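Local coordinates for protein transmembrane oligosaccharyl transferase (Archaeoglobus fulgidus, PDB 3WAJ) that belongs to the STT3/AglB family of membrane-embedded oligosaccharyl transferases, with a GT-C-type transmembrane part, a bound zinc ion and an extensive C-terminal portion, at residues V795-K800 against T838-K843; F807-T812 against V822-S827; H683-S688 against M759-K764. All coordinates share one frame; numbering follows the deposited sequence.

Contact 1 (V795-K800 against T838-K843); sequences VNATIK and TPYHIK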
ATOM      1  N   VAL A 795       6.192  41.968   7.604  1.00 60.81           N
ATOM      2  CA  VAL A 795       7.234  41.389   8.450  1.00 64.07           C
ATOM      3  C   VAL A 795       8.162  40.491   7.623  1.00 63.00           C
ATOM      4  O   VAL A 795       7.726  39.810   6.689  1.00 64.13           O
ATOM      5  CB  VAL A 795       6.661  40.597   9.646  1.00 66.76           C
ATOM      6  CG1 VAL A 795       7.722  40.432  10.719  1.00 63.55           C
ATOM      7  CG2 VAL A 795       5.461  41.310  10.236  1.00 73.29           C
ATOM      8  N   ASN A 796       9.440  40.486   7.991  1.00 66.23           N
ATOM      9  CA  ASN A 796      10.482  39.815   7.225  1.00 64.59           C
ATOM     10  C   ASN A 796      11.544  39.240   8.167  1.00 60.69           C
ATOM     11  O   ASN A 796      11.899  39.867   9.166  1.00 63.90           O
ATOM     12  CB  ASN A 796      11.111  40.815   6.246  1.00 70.69           C
ATOM     13  CG  ASN A 796      12.291  40.239   5.489  1.00 76.09           C
ATOM     14  OD1 ASN A 796      13.343  40.866   5.398  1.00 81.02           O
ATOM     15  ND2 ASN A 796      12.114  39.047   4.926  1.00 75.08           N
ATOM     16  N   ALA A 797      12.026  38.040   7.861  1.00 55.40           N
ATOM     17  CA  ALA A 797      13.070  37.383   8.652  1.00 47.99           C
ATOM     18  C   ALA A 797      13.781  36.337   7.801  1.00 47.39           C
ATOM     19  O   ALA A 797      13.187  35.739   6.903  1.00 48.88           O
ATOM     20  CB  ALA A 797      12.484  36.751   9.906  1.00 45.17           C
ATOM     21  N   THR A 798      15.057  36.107   8.074  1.00 48.93           N
ATOM     22  CA  THR A 798      15.782  35.085   7.324  1.00 48.69           C
ATOM     23  C   THR A 798      15.836  33.798   8.150  1.00 48.36           C
ATOM     24  O   THR A 798      16.121  33.832   9.355  1.00 52.43           O
ATOM     25  CB  THR A 798      17.186  35.576   6.927  1.00 44.98           C
ATOM     26  OG1 THR A 798      17.052  36.814   6.225  1.00 52.43           O
ATOM     27  CG2 THR A 798      17.896  34.579   6.027  1.00 34.36           C
ATOM     28  N   ILE A 799      15.542  32.674   7.503  1.00 46.38           N
ATOM     29  CA  ILE A 799      15.469  31.380   8.186  1.00 42.19           C
ATOM     30  C   ILE A 799      16.571  30.475   7.643  1.00 39.69           C
ATOM     31  O   ILE A 799      16.785  30.434   6.437  1.00 42.32           O
ATOM     32  CB  ILE A 799      14.093  30.712   7.966  1.00 39.65           C
ATOM     33  CG1 ILE A 799      12.946  31.704   8.224  1.00 32.34           C
ATOM     34  CG2 ILE A 799      13.948  29.434   8.819  1.00 43.11           C
ATOM     35  CD1 ILE A 799      12.843  32.189   9.676  1.00 36.47           C
ATOM     36  N   LYS A 800      17.271  29.760   8.525  1.00 45.21           N
ATOM     37  CA  LYS A 800      18.293  28.798   8.098  1.00 45.29           C
ATOM     38  C   LYS A 800      17.942  27.369   8.531  1.00 45.64           C
ATOM     39  O   LYS A 800      17.678  27.108   9.708  1.00 49.27           O
ATOM     40  CB  LYS A 800      19.662  29.171   8.664  1.00 46.01           C
ATOM     41  CG  LYS A 800      20.842  28.396   8.058  1.00 47.76           C
ATOM     42  CD  LYS A 800      22.152  28.806   8.736  1.00 52.04           C
ATOM     43  CE  LYS A 800      23.345  28.030   8.207  1.00 62.48           C
ATOM     44  NZ  LYS A 800      24.530  28.090   9.137  1.00 72.32           N
ATOM     45  N   THR A 838      17.963  36.224  11.630  1.00 60.85           N
ATOM     46  CA  THR A 838      17.795  37.659  11.865  1.00 57.53           C
ATOM     47  C   THR A 838      16.579  37.830  12.760  1.00 57.41           C
ATOM     48  O   THR A 838      15.749  36.932  12.850  1.00 60.75           O
ATOM     49  CB  THR A 838      17.547  38.454  10.558  1.00 51.21           C
ATOM     50  OG1 THR A 838      16.195  38.252  10.125  1.00 50.67           O
ATOM     51  CG2 THR A 838      18.527  38.041   9.449  1.00 40.80           C
ATOM     52  N   PRO A 839      16.469  38.983  13.429  1.00 63.60           N
ATOM     53  CA  PRO A 839      15.200  39.303  14.093  1.00 61.31           C
ATOM     54  C   PRO A 839      14.159  39.615  13.029  1.00 59.90           C
ATOM     55  O   PRO A 839      14.519  39.741  11.854  1.00 64.89           O
ATOM     56  CB  PRO A 839      15.532  40.572  14.883  1.00 61.08           C
ATOM     57  CG  PRO A 839      16.740  41.149  14.202  1.00 58.76           C
ATOM     58  CD  PRO A 839      17.522  39.976  13.720  1.00 59.78           C
ATOM     59  N   TYR A 840      12.894  39.734  13.413  1.00 53.66           N
ATOM     60  CA  TYR A 840      11.883  40.163  12.457  1.00 54.37           C
ATOM     61  C   TYR A 840      12.078  41.648  12.126  1.00 60.19           C
ATOM     62  O   TYR A 840      12.261  42.475  13.026  1.00 63.00           O
ATOM     63  CB  TYR A 840      10.478  39.955  13.023  1.00 55.66           C
ATOM     64  CG  TYR A 840      10.029  38.520  13.218  1.00 51.27           C
ATOM     65  CD1 TYR A 840       9.538  37.774  12.159  1.00 44.62           C
ATOM     66  CD2 TYR A 840      10.047  37.937  14.476  1.00 52.53           C
ATOM     67  CE1 TYR A 840       9.101  36.480  12.346  1.00 45.00           C
ATOM     68  CE2 TYR A 840       9.616  36.641  14.672  1.00 52.06           C
ATOM     69  CZ  TYR A 840       9.146  35.919  13.606  1.00 51.26           C
ATOM     70  OH  TYR A 840       8.712  34.630  13.801  1.00 53.56           O
ATOM     71  N   HIS A 841      12.042  41.989  10.842  1.00 61.45           N
ATOM     72  CA  HIS A 841      12.070  43.393  10.440  1.00 64.01           C
ATOM     73  C   HIS A 841      10.655  43.818  10.042  1.00 72.83           C
ATOM     74  O   HIS A 841      10.197  43.505   8.938  1.00 78.34           O
ATOM     75  CB  HIS A 841      13.044  43.624   9.274  1.00 59.42           C
ATOM     76  CG  HIS A 841      14.347  42.899   9.418  1.00 70.17           C
ATOM     77  ND1 HIS A 841      15.327  43.296  10.303  1.00 77.41           N
ATOM     78  CD2 HIS A 841      14.831  41.801   8.787  1.00 70.52           C
ATOM     79  CE1 HIS A 841      16.356  42.470  10.214  1.00 79.99           C
ATOM     80  NE2 HIS A 841      16.081  41.553   9.303  1.00 73.55           N
ATOM     81  N   ILE A 842       9.951  44.498  10.946  1.00 70.50           N
ATOM     82  CA  ILE A 842       8.638  45.043  10.615  1.00 70.71           C
ATOM     83  C   ILE A 842       8.847  46.354   9.895  1.00 76.54           C
ATOM     84  O   ILE A 842       9.791  47.098  10.192  1.00 79.62           O
ATOM     85  CB  ILE A 842       7.795  45.387  11.842  1.00 71.22           C
ATOM     86  CG1 ILE A 842       8.506  44.993  13.118  1.00 82.45           C
ATOM     87  CG2 ILE A 842       6.406  44.763  11.774  1.00 62.90           C
ATOM     88  CD1 ILE A 842       7.953  45.727  14.278  1.00 88.24           C
ATOM     89  N   LYS A 843       7.945  46.650   8.971  1.00 70.82           N
ATOM     90  CA  LYS A 843       8.025  47.878   8.218  1.00 73.16           C
ATOM     91  C   LYS A 843       6.611  48.389   8.028  1.00 79.89           C
ATOM     92  O   LYS A 843       5.750  47.687   7.485  1.00 82.06           O
ATOM     93  CB  LYS A 843       8.713  47.629   6.876  1.00 70.47           C
ATOM     94  CG  LYS A 843       8.892  48.853   5.994  1.00 73.67           C
ATOM     95  CD  LYS A 843       9.381  48.438   4.610  1.00 75.98           C
ATOM     96  CE  LYS A 843       9.563  49.627   3.674  1.00 81.85           C
ATOM     97  NZ  LYS A 843      10.764  50.443   4.027  1.00 89.56           N
TER

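Contact 2 (F807-T812 against V822-S827); sequences FEYWQT and VVLPYS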
ATOM      1  N   PHE A 807      16.030  30.911   3.360  1.00 40.85           N
ATOM      2  CA  PHE A 807      14.895  31.425   2.605  1.00 40.26           C
ATOM      3  C   PHE A 807      14.326  32.543   3.440  1.00 44.16           C
ATOM      4  O   PHE A 807      14.632  32.637   4.632  1.00 49.84           O
ATOM      5  CB  PHE A 807      13.828  30.339   2.342  1.00 42.46           C
ATOM      6  CG  PHE A 807      13.245  29.724   3.595  1.00 43.24           C
ATOM      7  CD1 PHE A 807      13.718  28.496   4.063  1.00 44.16           C
ATOM      8  CD2 PHE A 807      12.231  30.364   4.307  1.00 41.25           C
ATOM      9  CE1 PHE A 807      13.192  27.912   5.226  1.00 40.22           C
ATOM     10  CE2 PHE A 807      11.698  29.785   5.471  1.00 42.33           C
ATOM     11  CZ  PHE A 807      12.186  28.550   5.924  1.00 38.18           C
ATOM     12  N   GLU A 808      13.507  33.392   2.831  1.00 48.38           N
ATOM     13  CA  GLU A 808      12.909  34.500   3.563  1.00 43.39           C
ATOM     14  C   GLU A 808      11.503  34.159   4.035  1.00 44.91           C
ATOM     15  O   GLU A 808      10.672  33.686   3.247  1.00 50.45           O
ATOM     16  CB  GLU A 808      12.884  35.763   2.695  1.00 46.62           C
ATOM     17  CG  GLU A 808      14.252  36.386   2.475  1.00 56.32           C
ATOM     18  CD  GLU A 808      14.921  36.789   3.780  1.00 61.99           C
ATOM     19  OE1 GLU A 808      14.302  37.531   4.582  1.00 60.87           O
ATOM     20  OE2 GLU A 808      16.065  36.343   4.007  1.00 61.36           O
ATOM     21  N   TYR A 809      11.245  34.369   5.326  1.00 41.48           N
ATOM     22  CA  TYR A 809       9.878  34.366   5.828  1.00 40.87           C
ATOM     23  C   TYR A 809       9.300  35.757   5.598  1.00 46.81           C
ATOM     24  O   TYR A 809       9.912  36.764   5.965  1.00 47.27           O
ATOM     25  CB  TYR A 809       9.822  34.026   7.324  1.00 43.40           C
ATOM     26  CG  TYR A 809       8.419  34.157   7.903  1.00 49.99           C
ATOM     27  CD1 TYR A 809       7.528  33.095   7.849  1.00 48.47           C
ATOM     28  CD2 TYR A 809       7.977  35.348   8.485  1.00 47.56           C
ATOM     29  CE1 TYR A 809       6.235  33.204   8.363  1.00 44.36           C
ATOM     30  CE2 TYR A 809       6.681  35.463   9.002  1.00 47.07           C
ATOM     31  CZ  TYR A 809       5.821  34.384   8.937  1.00 46.66           C
ATOM     32  OH  TYR A 809       4.542  34.470   9.437  1.00 47.42           O
ATOM     33  N   TRP A 810       8.123  35.816   4.989  1.00 54.34           N
ATOM     34  CA  TRP A 810       7.424  37.083   4.790  1.00 58.17           C
ATOM     35  C   TRP A 810       5.977  36.951   5.228  1.00 56.15           C
ATOM     36  O   TRP A 810       5.362  35.909   5.027  1.00 57.27           O
ATOM     37  CB  TRP A 810       7.431  37.472   3.312  1.00 54.60           C
ATOM     38  CG  TRP A 810       8.683  38.128   2.826  1.00 57.62           C
ATOM     39  CD1 TRP A 810       9.723  37.536   2.160  1.00 57.37           C
ATOM     40  CD2 TRP A 810       9.019  39.517   2.939  1.00 59.08           C
ATOM     41  NE1 TRP A 810      10.684  38.469   1.859  1.00 61.09           N
ATOM     42  CE2 TRP A 810      10.279  39.693   2.327  1.00 59.31           C
ATOM     43  CE3 TRP A 810       8.377  40.626   3.499  1.00 58.49           C
ATOM     44  CZ2 TRP A 810      10.911  40.940   2.264  1.00 50.52           C
ATOM     45  CZ3 TRP A 810       9.007  41.864   3.437  1.00 58.09           C
ATOM     46  CH2 TRP A 810      10.259  42.010   2.823  1.00 51.65           C
ATOM     47  N   GLN A 811       5.434  38.007   5.816  1.00 51.15           N
ATOM     48  CA  GLN A 811       3.992  38.103   5.988  1.00 58.60           C
ATOM     49  C   GLN A 811       3.615  39.567   5.853  1.00 62.73           C
ATOM     50  O   GLN A 811       4.339  40.438   6.342  1.00 63.13           O
ATOM     51  CB  GLN A 811       3.536  37.547   7.343  1.00 58.94           C
ATOM     52  CG  GLN A 811       2.018  37.456   7.478  1.00 61.35           C
ATOM     53  CD  GLN A 811       1.576  37.003   8.858  1.00 69.64           C
ATOM     54  OE1 GLN A 811       2.375  36.495   9.646  1.00 72.20           O
ATOM     55  NE2 GLN A 811       0.297  37.194   9.159  1.00 72.42           N
ATOM     56  N   THR A 812       2.509  39.842   5.165  1.00 65.01           N
ATOM     57  CA  THR A 812       2.041  41.216   5.010  1.00 67.14           C
ATOM     58  C   THR A 812       0.606  41.332   5.489  1.00 68.25           C
ATOM     59  O   THR A 812      -0.251  40.513   5.142  1.00 65.21           O
ATOM     60  CB  THR A 812       2.181  41.740   3.568  1.00 66.33           C
ATOM     61  OG1 THR A 812       3.567  41.903   3.258  1.00 69.26           O
ATOM     62  CG2 THR A 812       1.510  43.100   3.424  1.00 68.97           C
ATOM     63  N   VAL A 822      -0.305  41.178  13.715  1.00 66.63           N
ATOM     64  CA  VAL A 822       0.363  40.097  12.996  1.00 63.69           C
ATOM     65  C   VAL A 822       0.795  38.942  13.917  1.00 65.25           C
ATOM     66  O   VAL A 822       1.257  39.160  15.045  1.00 63.70           O
ATOM     67  CB  VAL A 822       1.527  40.621  12.119  1.00 53.94           C
ATOM     68  CG1 VAL A 822       2.683  41.082  12.972  1.00 51.58           C
ATOM     69  CG2 VAL A 822       1.978  39.548  11.139  1.00 55.85           C
ATOM     70  N   VAL A 823       0.618  37.715  13.430  1.00 60.06           N
ATOM     71  CA  VAL A 823       0.950  36.511  14.190  1.00 58.13           C
ATOM     72  C   VAL A 823       2.218  35.869  13.607  1.00 58.23           C
ATOM     73  O   VAL A 823       2.242  35.488  12.434  1.00 58.18           O
ATOM     74  CB  VAL A 823      -0.240  35.519  14.180  1.00 58.03           C
ATOM     75  CG1 VAL A 823      -0.056  34.401  15.210  1.00 52.58           C
ATOM     76  CG2 VAL A 823      -1.530  36.262  14.457  1.00 54.70           C
ATOM     77  N   LEU A 824       3.266  35.769  14.427  1.00 58.59           N
ATOM     78  CA  LEU A 824       4.567  35.247  14.000  1.00 54.32           C
ATOM     79  C   LEU A 824       4.834  33.879  14.644  1.00 57.87           C
ATOM     80  O   LEU A 824       4.631  33.707  15.847  1.00 61.60           O
ATOM     81  CB  LEU A 824       5.678  36.236  14.369  1.00 52.46           C
ATOM     82  CG  LEU A 824       5.442  37.701  13.985  1.00 53.89           C
ATOM     83  CD1 LEU A 824       6.596  38.607  14.416  1.00 55.35           C
ATOM     84  CD2 LEU A 824       5.213  37.831  12.493  1.00 52.70           C
ATOM     85  N   PRO A 825       5.284  32.894  13.844  1.00 53.32           N
ATOM     86  CA  PRO A 825       5.490  31.541  14.376  1.00 49.65           C
ATOM     87  C   PRO A 825       6.945  31.195  14.713  1.00 51.41           C
ATOM     88  O   PRO A 825       7.176  30.150  15.320  1.00 52.53           O
ATOM     89  CB  PRO A 825       5.017  30.656  13.220  1.00 47.46           C
ATOM     90  CG  PRO A 825       5.410  31.443  11.998  1.00 43.53           C
ATOM     91  CD  PRO A 825       5.367  32.918  12.373  1.00 45.75           C
ATOM     92  N   TYR A 826       7.913  32.017  14.316  1.00 51.00           N
ATOM     93  CA  TYR A 826       9.307  31.682  14.617  1.00 48.92           C
ATOM     94  C   TYR A 826       9.791  32.385  15.885  1.00 49.13           C
ATOM     95  O   TYR A 826       9.517  33.568  16.091  1.00 56.03           O
ATOM     96  CB  TYR A 826      10.229  32.004  13.437  1.00 43.50           C
ATOM     97  CG  TYR A 826      10.115  31.038  12.275  1.00 41.79           C
ATOM     98  CD1 TYR A 826      10.681  29.764  12.343  1.00 43.16           C
ATOM     99  CD2 TYR A 826       9.461  31.403  11.101  1.00 36.71           C
ATOM    100  CE1 TYR A 826      10.588  28.877  11.277  1.00 41.77           C
ATOM    101  CE2 TYR A 826       9.372  30.523  10.032  1.00 36.02           C
ATOM    102  CZ  TYR A 826       9.935  29.272  10.128  1.00 35.15           C
ATOM    103  OH  TYR A 826       9.832  28.418   9.067  1.00 32.89           O
ATOM    104  N   SER A 827      10.501  31.651  16.736  1.00 46.07           N
ATOM    105  CA  SER A 827      11.107  32.246  17.933  1.00 51.28           C
ATOM    106  C   SER A 827      12.618  32.160  17.841  1.00 57.37           C
ATOM    107  O   SER A 827      13.165  31.430  17.004  1.00 54.14           O
ATOM    108  CB  SER A 827      10.633  31.554  19.209  1.00 47.77           C
ATOM    109  OG  SER A 827      11.140  30.234  19.296  1.00 51.07           O
TER

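Contact 3 (H683-S688 against M759-K764); sequences HLFDGS and MGIPVK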
ATOM      1  N   HIS A 683       5.566  23.470   1.211  1.00 36.98           N
ATOM      2  CA  HIS A 683       6.726  22.860   0.604  1.00 35.17           C
ATOM      3  C   HIS A 683       7.438  23.788  -0.359  1.00 37.91           C
ATOM      4  O   HIS A 683       8.669  23.767  -0.426  1.00 43.08           O
ATOM      5  CB  HIS A 683       6.403  21.523  -0.062  1.00 38.05           C
ATOM      6  CG  HIS A 683       7.561  20.582  -0.065  1.00 38.24           C
ATOM      7  ND1 HIS A 683       7.613  19.467   0.745  1.00 34.95           N
ATOM      8  CD2 HIS A 683       8.722  20.607  -0.756  1.00 34.81           C
ATOM      9  CE1 HIS A 683       8.761  18.840   0.540  1.00 37.01           C
ATOM     10  NE2 HIS A 683       9.453  19.513  -0.365  1.00 32.99           N
ATOM     11  N   LEU A 684       6.687  24.600  -1.101  1.00 33.73           N
ATOM     12  CA  LEU A 684       7.314  25.434  -2.130  1.00 33.63           C
ATOM     13  C   LEU A 684       7.819  26.742  -1.535  1.00 38.04           C
ATOM     14  O   LEU A 684       8.955  27.129  -1.772  1.00 37.06           O
ATOM     15  CB  LEU A 684       6.376  25.684  -3.316  1.00 36.25           C
ATOM     16  CG  LEU A 684       7.043  26.243  -4.583  1.00 37.69           C
ATOM     17  CD1 LEU A 684       6.643  25.448  -5.803  1.00 32.05           C
ATOM     18  CD2 LEU A 684       6.737  27.728  -4.792  1.00 35.05           C
ATOM     19  N   PHE A 685       6.991  27.405  -0.735  1.00 39.17           N
ATOM     20  CA  PHE A 685       7.396  28.663  -0.106  1.00 37.49           C
ATOM     21  C   PHE A 685       8.025  28.484   1.285  1.00 38.74           C
ATOM     22  O   PHE A 685       8.292  29.475   1.973  1.00 39.58           O
ATOM     23  CB  PHE A 685       6.203  29.640  -0.033  1.00 39.16           C
ATOM     24  CG  PHE A 685       5.633  30.008  -1.381  1.00 41.67           C
ATOM     25  CD1 PHE A 685       6.261  30.951  -2.187  1.00 45.27           C
ATOM     26  CD2 PHE A 685       4.474  29.415  -1.840  1.00 40.55           C
ATOM     27  CE1 PHE A 685       5.737  31.293  -3.430  1.00 43.46           C
ATOM     28  CE2 PHE A 685       3.947  29.750  -3.077  1.00 41.41           C
ATOM     29  CZ  PHE A 685       4.581  30.691  -3.872  1.00 41.47           C
ATOM     30  N   ASP A 686       8.251  27.232   1.694  1.00 37.04           N
ATOM     31  CA  ASP A 686       8.905  26.936   2.971  1.00 33.80           C
ATOM     32  C   ASP A 686       8.137  27.509   4.151  1.00 33.05           C
ATOM     33  O   ASP A 686       8.702  27.823   5.197  1.00 36.57           O
ATOM     34  CB  ASP A 686      10.380  27.415   2.954  1.00 26.89           C
ATOM     35  CG  ASP A 686      11.252  26.586   1.996  1.00 37.43           C
ATOM     36  OD1 ASP A 686      11.114  25.337   2.007  1.00 33.94           O
ATOM     37  OD2 ASP A 686      12.021  27.185   1.198  1.00 40.88           O
ATOM     38  N   GLY A 687       6.835  27.649   3.959  1.00 35.66           N
ATOM     39  CA  GLY A 687       5.949  28.105   5.007  1.00 31.46           C
ATOM     40  C   GLY A 687       5.840  29.609   5.080  1.00 37.38           C
ATOM     41  O   GLY A 687       5.249  30.142   6.017  1.00 43.96           O
ATOM     42  N   SER A 688       6.398  30.305   4.097  1.00 37.64           N
ATOM     43  CA  SER A 688       6.352  31.769   4.104  1.00 40.49           C
ATOM     44  C   SER A 688       4.915  32.270   3.943  1.00 44.89           C
ATOM     45  O   SER A 688       4.155  31.746   3.120  1.00 47.12           O
ATOM     46  CB  SER A 688       7.240  32.332   2.985  1.00 39.72           C
ATOM     47  OG  SER A 688       7.416  33.726   3.130  1.00 48.21           O
ATOM     48  N   MET A 759       3.877  42.906  -4.957  1.00 93.84           N
ATOM     49  CA  MET A 759       4.360  42.741  -3.588  1.00 93.51           C
ATOM     50  C   MET A 759       4.016  41.381  -2.984  1.00 93.89           C
ATOM     51  O   MET A 759       3.854  41.264  -1.767  1.00 91.80           O
ATOM     52  CB  MET A 759       3.832  43.864  -2.688  1.00 98.37           C
ATOM     53  CG  MET A 759       4.388  45.251  -3.025  1.00101.80           C
ATOM     54  SD  MET A 759       4.083  46.479  -1.736  1.00121.88           S
ATOM     55  CE  MET A 759       2.309  46.324  -1.552  1.00 69.64           C
ATOM     56  N   GLY A 760       3.926  40.358  -3.834  1.00 94.55           N
ATOM     57  CA  GLY A 760       3.601  39.008  -3.395  1.00 63.39           C
ATOM     58  C   GLY A 760       4.750  38.274  -2.709  1.00 59.63           C
ATOM     59  O   GLY A 760       5.887  38.757  -2.678  1.00 65.01           O
ATOM     60  N   ILE A 761       4.449  37.102  -2.156  1.00 71.87           N
ATOM     61  CA  ILE A 761       5.437  36.279  -1.462  1.00 56.91           C
ATOM     62  C   ILE A 761       6.570  35.863  -2.407  1.00 49.43           C
ATOM     63  O   ILE A 761       6.325  35.192  -3.412  1.00 48.88           O
ATOM     64  CB  ILE A 761       4.768  35.016  -0.887  1.00 48.66           C
ATOM     65  CG1 ILE A 761       3.784  35.389   0.229  1.00 49.53           C
ATOM     66  CG2 ILE A 761       5.808  34.001  -0.426  1.00 31.96           C
ATOM     67  CD1 ILE A 761       4.421  35.979   1.478  1.00 41.66           C
ATOM     68  N   PRO A 762       7.819  36.262  -2.099  1.00 44.12           N
ATOM     69  CA  PRO A 762       8.904  35.879  -3.021  1.00 43.82           C
ATOM     70  C   PRO A 762       9.408  34.494  -2.696  1.00 46.07           C
ATOM     71  O   PRO A 762       9.208  34.047  -1.563  1.00 50.58           O
ATOM     72  CB  PRO A 762      10.002  36.904  -2.724  1.00 38.76           C
ATOM     73  CG  PRO A 762       9.776  37.267  -1.276  1.00 35.94           C
ATOM     74  CD  PRO A 762       8.273  37.209  -1.061  1.00 38.17           C
ATOM     75  N   VAL A 763      10.052  33.840  -3.665  1.00 41.63           N
ATOM     76  CA  VAL A 763      10.629  32.520  -3.463  1.00 41.14           C
ATOM     77  C   VAL A 763      11.929  32.404  -4.268  1.00 50.56           C
ATOM     78  O   VAL A 763      11.993  32.828  -5.424  1.00 49.94           O
ATOM     79  CB  VAL A 763       9.633  31.406  -3.879  1.00 40.53           C
ATOM     80  CG1 VAL A 763       9.296  31.515  -5.361  1.00 42.13           C
ATOM     81  CG2 VAL A 763      10.184  30.016  -3.550  1.00 31.37           C
ATOM     82  N   LYS A 764      12.976  31.845  -3.668  1.00 53.79           N
ATOM     83  CA  LYS A 764      14.212  31.678  -4.421  1.00 49.81           C
ATOM     84  C   LYS A 764      14.117  30.478  -5.350  1.00 49.37           C
ATOM     85  O   LYS A 764      13.507  29.455  -5.006  1.00 43.84           O
ATOM     86  CB  LYS A 764      15.440  31.586  -3.505  1.00 44.77           C
ATOM     87  CG  LYS A 764      15.852  32.933  -2.960  1.00 54.30           C
ATOM     88  CD  LYS A 764      17.200  32.899  -2.252  1.00 61.90           C
ATOM     89  CE  LYS A 764      17.191  31.973  -1.043  1.00 57.52           C
ATOM     90  NZ  LYS A 764      18.324  32.275  -0.115  1.00 53.38           N
TER
HETATM   91  O   HOH W   1       9.841  31.229   0.160  1.00 46.45           O
HETATM   92  O   HOH W   2       9.349  34.276   0.947  1.00 48.12           O

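Contact 1 (V795-K800 against T838-K843)
Val795 and Ala797 send two methyl bumps to one face of the sheet, and the CD1 corner of the Tyr840 ring settles between them, 3.5 Å from Val795 CG1 and 3.8 Å from Ala797 CB, both oblique to the ring. Turning CG1 of Val795 away from its backbone N (chi1 -161°) brings it to Tyr840 and leaves CG2 beside Ile842 CG2, at 3.9 Å, with the two side chains pointing the same way. On the other face, the amide of Asn796 crosses the imidazole of His841 obliquely, OD1 3.8 Å from CD2, the planes 45° apart, and Thr838 CG2 rests against CB and OG1 of Thr798. Between the faces, His841 N donates to Asn796 O over 2.7 Å, almost straight and in the carbonyl plane; the return bond from Asn796 N to His841 O is weak. Thr798 N reaches Thr838 OG1 (3.2 Å, 163°), and that hydroxyl donates to Pro839 O at 2.8 Å. The amide of Asn796 and the hydroxyl of Thr798 both bind Glu808 of strand 806-814, and Tyr840 OH bonds to Tyr826 O. The chemistry implies that, where strand 835-844 is broken, a threonine hydroxyl stands in for a backbone acceptor and keeps the two strands joined.

Contact 2 (F807-T812 against V822-S827)
Tyr809 holds CG anti to its backbone N (chi1 174°), which carries its ring across toward residues 822-827, while Tyr826 has CG anti to its carbonyl carbon (chi1 -74°) and brings its own ring in to meet it. The result is an offset edge-to-face pair: the edge of Tyr826 is directed at the face of Tyr809, the centroids are 5.8 Å apart and the planes stand at 81°. Closest are Tyr809 CD1 and Tyr826 CE2, at 3.8 Å. Beyond this pair, the phenol end of Tyr809 runs against Pro825, whose CD lies 3.8 Å from Tyr809 CZ. At the other end, Tyr826 OH sits at the edge of the Phe807 ring, in its plane and 3.9 Å from CZ. The extended Gln811 slides past Val822 in the opposite direction. Both phenol oxygens are tied down by backbone groups: Tyr809 OH to Leu690 O, Tyr826 OH to Met695 N. With the strand segments 8.5 Å apart at closest approach and no clear hydrogen bond between them, this is packing of strand 806-814 of one sheet against strand 819-824 of another and the loop that follows it, consistent with two sheets packed face to face, as in a beta-sandwich-like core.

Contact 3 (H683-S688 against M759-K764)
Phe685 meets Ile761 and Val763 along the CD1 side of its ring, which is the flat group round which this contact is built. Ile761 CG2 approaches CD1 of Phe685 obliquely at 3.6 Å, and Val763 CB stands 3.8 Å from the same CD1, its side chain crossing that of Phe685 at about a right angle. The carbonyl O of Pro762 lies farther off at the edge, near the ring plane. One face of the ring is taken by Leu684 CD2 of the same segment, 3.7 Å above the plane and over its centre. Tyr751 of helix 740-755 adds an edge-to-face partner.

The packing continues with Val763 CG2, which lies near Leu684 CD2 (4.3 Å) and Leu684 O (3.6 Å); Ile761 CG2 also touches Ser688 OG.

No direct hydrogen bond joins the two segments, but two waters lie between them, with links to Pro762 O that are weak or doubtful. Water 1 lies 3.0 Å from Phe685 O, to which it probably donates, and is only weakly bonded to Pro762 O. Water 2 is bonded to Ser688 OG, although its link to Pro762 O is too short to be trusted. Ser688 OG is further bonded to Trp810 N and Glu808 O.

A bond from Ser688 N to Phe685 O, 3.0 Å long, closes the turn that sets these groups in place. Gly687 takes the positive phi (87°) of the third turn position, where a residue without a side chain has no steric conflict with the carbonyl O of Asp686. Asp686 itself forms salt bridges with Lys772 and Arg805. The arrangement is a type I' beta turn following helix 678-684, its first and last residues packed against the irregular loop between helix 740-755 and strand 771-776, with waters between.

In the fold
Along the chain, contact 3 brackets residues 683 to 764 and is complete before contact 1 opens, whereas contact 2 falls wholly between the two segments of contact 1. Contacts 1 and 2 have centres about 7 Å apart and share the antiparallel sheet in which strands 792-800 and 806-814 are neighbours; contact 2 adds strand 819-824 from a second sheet. Both lie in the long peripheral family region. Contact 3 is centred about 11 Å from contact 2, touching it through Ser688 OG and Trp810 N and through Pro762 on Trp810, and about 14 Å from contact 1, without touching. Strand 806-814 thus packs on strand 819-824 and meets the turn and loop of contact 3.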